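PDB 5ZFQ: twitching motility pilus retraction protein from Geobacter sulfurreducens PCA, which probably hydrolyses ATP as a hexameric motor that drives retraction of the type IV pilus during twitching motility. Local coordinates for residues R317-E322 against H326-Q331. Numbering follows the deposited sequence.
Sequences RNLIRE and HQIYSQ
L319 and I320 meet I328 across a helical hairpin, joined by a short loop, in the C-terminal part of this secretion-type ATPase: helix 314-321 ends, three residues intervene between the segments, and the segment 326-331 lies on helix 328-333. The backbones come nearest at L319 and I328, whose CA atoms lie 6.6 Å apart. No hydrogen bond crosses between the segments, and the contact is made largely by aliphatic carbons.

L319 points its CB toward the partner segment. With CG anti to the carbonyl carbon (chi1 -67°) and the chain extended beyond it (chi2 -174°), CD1 is carried onto the peptide link between Q327 and I328: L319 CD1 is 3.7 Å from I328 N and equally close to Q327 C. The side chains of L319 and Q327 cross at about a right angle. The other branch, CD2, lies 4.0 Å from Q327 OE1, so the fork of the leucine has one methyl on backbone and the other beside an amide oxygen. The same CD1 also lies 4.2 Å from Q331 CG, an aliphatic carbon of that glutamine.

I328 sends its CG1 branch back between the two residues of the first helix. Its CG1 packs on L319 CB at 4.1 Å, while its end methyl reaches I320 at an oblique angle. Both isoleucines are buried, and both also touch I263 of helix 259-268, which extends this apolar patch into the domain. Beyond the pair, P369 of a neighbouring subunit packs on N318 and R321. I328 CD1 lies 3.5 Å from I320 CG1 and 4.0 Å from I320 CD1.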
ATOM      1  N   ARG A 317      -6.702 -14.380 -36.374  1.00 47.91           N
ATOM      2  CA  ARG A 317      -7.579 -14.470 -35.215  1.00 47.46           C
ATOM      3  C   ARG A 317      -7.314 -15.767 -34.457  1.00 48.34           C
ATOM      4  O   ARG A 317      -7.357 -15.791 -33.221  1.00 47.29           O
ATOM      5  CB  ARG A 317      -9.054 -14.399 -35.619  1.00 48.21           C
ATOM      6  CG  ARG A 317      -9.472 -13.116 -36.283  1.00 47.20           C
ATOM      7  CD  ARG A 317     -10.993 -13.073 -36.469  1.00 48.30           C
ATOM      8  NE  ARG A 317     -11.388 -11.928 -37.283  1.00 48.39           N
ATOM      9  CZ  ARG A 317     -11.463 -10.678 -36.832  1.00 47.87           C
ATOM     10  NH1 ARG A 317     -11.174 -10.402 -35.560  1.00 47.14           N
ATOM     11  NH2 ARG A 317     -11.822  -9.696 -37.657  1.00 47.91           N
ATOM     12  N   ASN A 318      -7.043 -16.839 -35.208  1.00 50.19           N
ATOM     13  CA  ASN A 318      -6.674 -18.121 -34.611  1.00 52.12           C
ATOM     14  C   ASN A 318      -5.305 -18.008 -33.912  1.00 51.55           C
ATOM     15  O   ASN A 318      -5.146 -18.442 -32.766  1.00 52.31           O
ATOM     16  CB  ASN A 318      -6.675 -19.241 -35.670  1.00 54.95           C
ATOM     17  CG  ASN A 318      -8.091 -19.608 -36.153  1.00 56.50           C
ATOM     18  OD1 ASN A 318      -9.065 -18.875 -35.918  1.00 55.52           O
ATOM     19  ND2 ASN A 318      -8.201 -20.736 -36.844  1.00 59.05           N
ATOM     20  N   LEU A 319      -4.329 -17.397 -34.576  1.00 50.41           N
ATOM     21  CA  LEU A 319      -3.034 -17.174 -33.940  1.00 50.41           C
ATOM     22  C   LEU A 319      -3.155 -16.429 -32.597  1.00 49.92           C
ATOM     23  O   LEU A 319      -2.528 -16.824 -31.612  1.00 50.51           O
ATOM     24  CB  LEU A 319      -2.102 -16.409 -34.880  1.00 49.34           C
ATOM     25  CG  LEU A 319      -1.675 -17.167 -36.140  1.00 51.16           C
ATOM     26  CD1 LEU A 319      -0.640 -16.349 -36.924  1.00 50.24           C
ATOM     27  CD2 LEU A 319      -1.160 -18.571 -35.797  1.00 53.32           C
ATOM     28  N   ILE A 320      -3.966 -15.373 -32.543  1.00 48.80           N
ATOM     29  CA  ILE A 320      -4.152 -14.653 -31.281  1.00 47.76           C
ATOM     30  C   ILE A 320      -4.809 -15.525 -30.197  1.00 49.70           C
ATOM     31  O   ILE A 320      -4.304 -15.608 -29.080  1.00 49.20           O
ATOM     32  CB  ILE A 320      -4.968 -13.357 -31.490  1.00 45.17           C
ATOM     33  CG1 ILE A 320      -4.144 -12.358 -32.305  1.00 43.84           C
ATOM     34  CG2 ILE A 320      -5.327 -12.722 -30.163  1.00 43.40           C
ATOM     35  CD1 ILE A 320      -4.927 -11.194 -32.829  1.00 42.48           C
ATOM     36  N   ARG A 321      -5.901 -16.203 -30.534  1.00 52.50           N
ATOM     37  CA  ARG A 321      -6.631 -17.015 -29.560  1.00 55.67           C
ATOM     38  C   ARG A 321      -5.837 -18.219 -29.037  1.00 60.32           C
ATOM     39  O   ARG A 321      -5.977 -18.617 -27.878  1.00 60.27           O
ATOM     40  CB  ARG A 321      -7.938 -17.508 -30.173  1.00 56.41           C
ATOM     41  CG  ARG A 321      -8.999 -17.850 -29.154  1.00 57.32           C
ATOM     42  CD  ARG A 321     -10.199 -18.468 -29.827  1.00 59.46           C
ATOM     43  NE  ARG A 321      -9.783 -19.616 -30.631  1.00 62.47           N
ATOM     44  CZ  ARG A 321      -9.741 -19.619 -31.961  1.00 63.28           C
ATOM     45  NH1 ARG A 321     -10.121 -18.526 -32.646  1.00 61.84           N
ATOM     46  NH2 ARG A 321      -9.321 -20.711 -32.601  1.00 65.21           N
ATOM     47  N   GLU A 322      -5.015 -18.807 -29.895  1.00 64.92           N
ATOM     48  CA  GLU A 322      -4.266 -19.997 -29.512  1.00 69.56           C
ATOM     49  C   GLU A 322      -2.859 -19.651 -29.009  1.00 67.91           C
ATOM     50  O   GLU A 322      -2.006 -20.540 -28.861  1.00 69.72           O
ATOM     51  CB  GLU A 322      -4.180 -20.981 -30.687  1.00 74.97           C
ATOM     52  CG  GLU A 322      -5.531 -21.531 -31.180  1.00 79.62           C
ATOM     53  CD  GLU A 322      -6.323 -22.274 -30.099  1.00 84.21           C
ATOM     54  OE1 GLU A 322      -5.708 -23.065 -29.345  1.00 85.86           O
ATOM     55  OE2 GLU A 322      -7.562 -22.077 -30.016  1.00 86.06           O
ATOM     56  N   HIS A 326       3.630 -14.103 -31.822  1.00 62.42           N
ATOM     57  CA  HIS A 326       4.834 -13.870 -32.620  1.00 62.00           C
ATOM     58  C   HIS A 326       4.626 -14.218 -34.105  1.00 61.19           C
ATOM     59  O   HIS A 326       5.071 -13.491 -35.001  1.00 59.97           O
ATOM     60  CB  HIS A 326       6.004 -14.685 -32.045  1.00 65.81           C
ATOM     61  CG  HIS A 326       5.710 -16.154 -31.888  1.00 69.68           C
ATOM     62  ND1 HIS A 326       4.614 -16.635 -31.197  1.00 71.06           N
ATOM     63  CD2 HIS A 326       6.379 -17.248 -32.331  1.00 73.38           C
ATOM     64  CE1 HIS A 326       4.619 -17.956 -31.224  1.00 74.11           C
ATOM     65  NE2 HIS A 326       5.677 -18.355 -31.909  1.00 75.56           N
ATOM     66  N   GLN A 327       3.923 -15.324 -34.349  1.00 61.51           N
ATOM     67  CA  GLN A 327       3.671 -15.823 -35.700  1.00 62.32           C
ATOM     68  C   GLN A 327       2.803 -14.914 -36.588  1.00 60.66           C
ATOM     69  O   GLN A 327       2.783 -15.078 -37.810  1.00 62.32           O
ATOM     70  CB  GLN A 327       3.016 -17.202 -35.625  1.00 64.71           C
ATOM     71  CG  GLN A 327       3.897 -18.283 -35.021  1.00 67.13           C
ATOM     72  CD  GLN A 327       3.390 -19.668 -35.350  1.00 70.14           C
ATOM     73  OE1 GLN A 327       2.582 -19.840 -36.262  1.00 70.71           O
ATOM     74  NE2 GLN A 327       3.864 -20.668 -34.615  1.00 72.30           N
ATOM     75  N   ILE A 328       2.086 -13.975 -35.981  1.00 57.41           N
ATOM     76  CA  ILE A 328       1.261 -13.041 -36.728  1.00 56.06           C
ATOM     77  C   ILE A 328       2.079 -12.338 -37.802  1.00 56.37           C
ATOM     78  O   ILE A 328       1.608 -12.118 -38.921  1.00 57.41           O
ATOM     79  CB  ILE A 328       0.609 -11.993 -35.779  1.00 44.32           C
ATOM     80  CG1 ILE A 328      -0.589 -12.607 -35.048  1.00 44.41           C
ATOM     81  CG2 ILE A 328       0.170 -10.731 -36.530  1.00 38.17           C
ATOM     82  CD1 ILE A 328      -1.110 -11.744 -33.911  1.00 42.53           C
ATOM     83  N   TYR A 329       3.323 -12.023 -37.458  1.00 55.91           N
ATOM     84  CA  TYR A 329       4.204 -11.241 -38.321  1.00 54.83           C
ATOM     85  C   TYR A 329       4.371 -11.864 -39.710  1.00 56.23           C
ATOM     86  O   TYR A 329       4.485 -11.156 -40.718  1.00 55.28           O
ATOM     87  CB  TYR A 329       5.567 -11.071 -37.649  1.00 53.76           C
ATOM     88  CG  TYR A 329       6.475 -10.118 -38.384  1.00 52.34           C
ATOM     89  CD1 TYR A 329       6.275  -8.737 -38.317  1.00 49.84           C
ATOM     90  CD2 TYR A 329       7.534 -10.598 -39.153  1.00 53.45           C
ATOM     91  CE1 TYR A 329       7.111  -7.867 -38.997  1.00 49.65           C
ATOM     92  CE2 TYR A 329       8.370  -9.737 -39.829  1.00 53.18           C
ATOM     93  CZ  TYR A 329       8.158  -8.377 -39.755  1.00 51.45           C
ATOM     94  OH  TYR A 329       9.004  -7.535 -40.440  1.00 51.90           O
ATOM     95  N   SER A 330       4.374 -13.192 -39.744  1.00 58.57           N
ATOM     96  CA  SER A 330       4.413 -13.955 -40.991  1.00 61.25           C
ATOM     97  C   SER A 330       3.240 -13.646 -41.920  1.00 62.24           C
ATOM     98  O   SER A 330       3.423 -13.433 -43.123  1.00 62.97           O
ATOM     99  CB  SER A 330       4.435 -15.450 -40.680  1.00 63.13           C
ATOM    100  OG  SER A 330       4.205 -16.219 -41.849  1.00 65.52           O
ATOM    101  N   GLN A 331       2.037 -13.630 -41.356  1.00 62.63           N
ATOM    102  CA  GLN A 331       0.837 -13.319 -42.121  1.00 63.81           C
ATOM    103  C   GLN A 331       0.872 -11.892 -42.671  1.00 63.87           C
ATOM    104  O   GLN A 331       0.252 -11.588 -43.687  1.00 64.18           O
ATOM    105  CB  GLN A 331      -0.403 -13.534 -41.259  1.00 63.14           C
ATOM    106  CG  GLN A 331      -0.646 -14.985 -40.949  1.00 65.52           C
ATOM    107  CD  GLN A 331      -0.751 -15.836 -42.214  1.00 68.40           C
ATOM    108  OE1 GLN A 331      -1.627 -15.607 -43.061  1.00 68.76           O
ATOM    109  NE2 GLN A 331       0.150 -16.823 -42.350  1.00 70.39           N
TER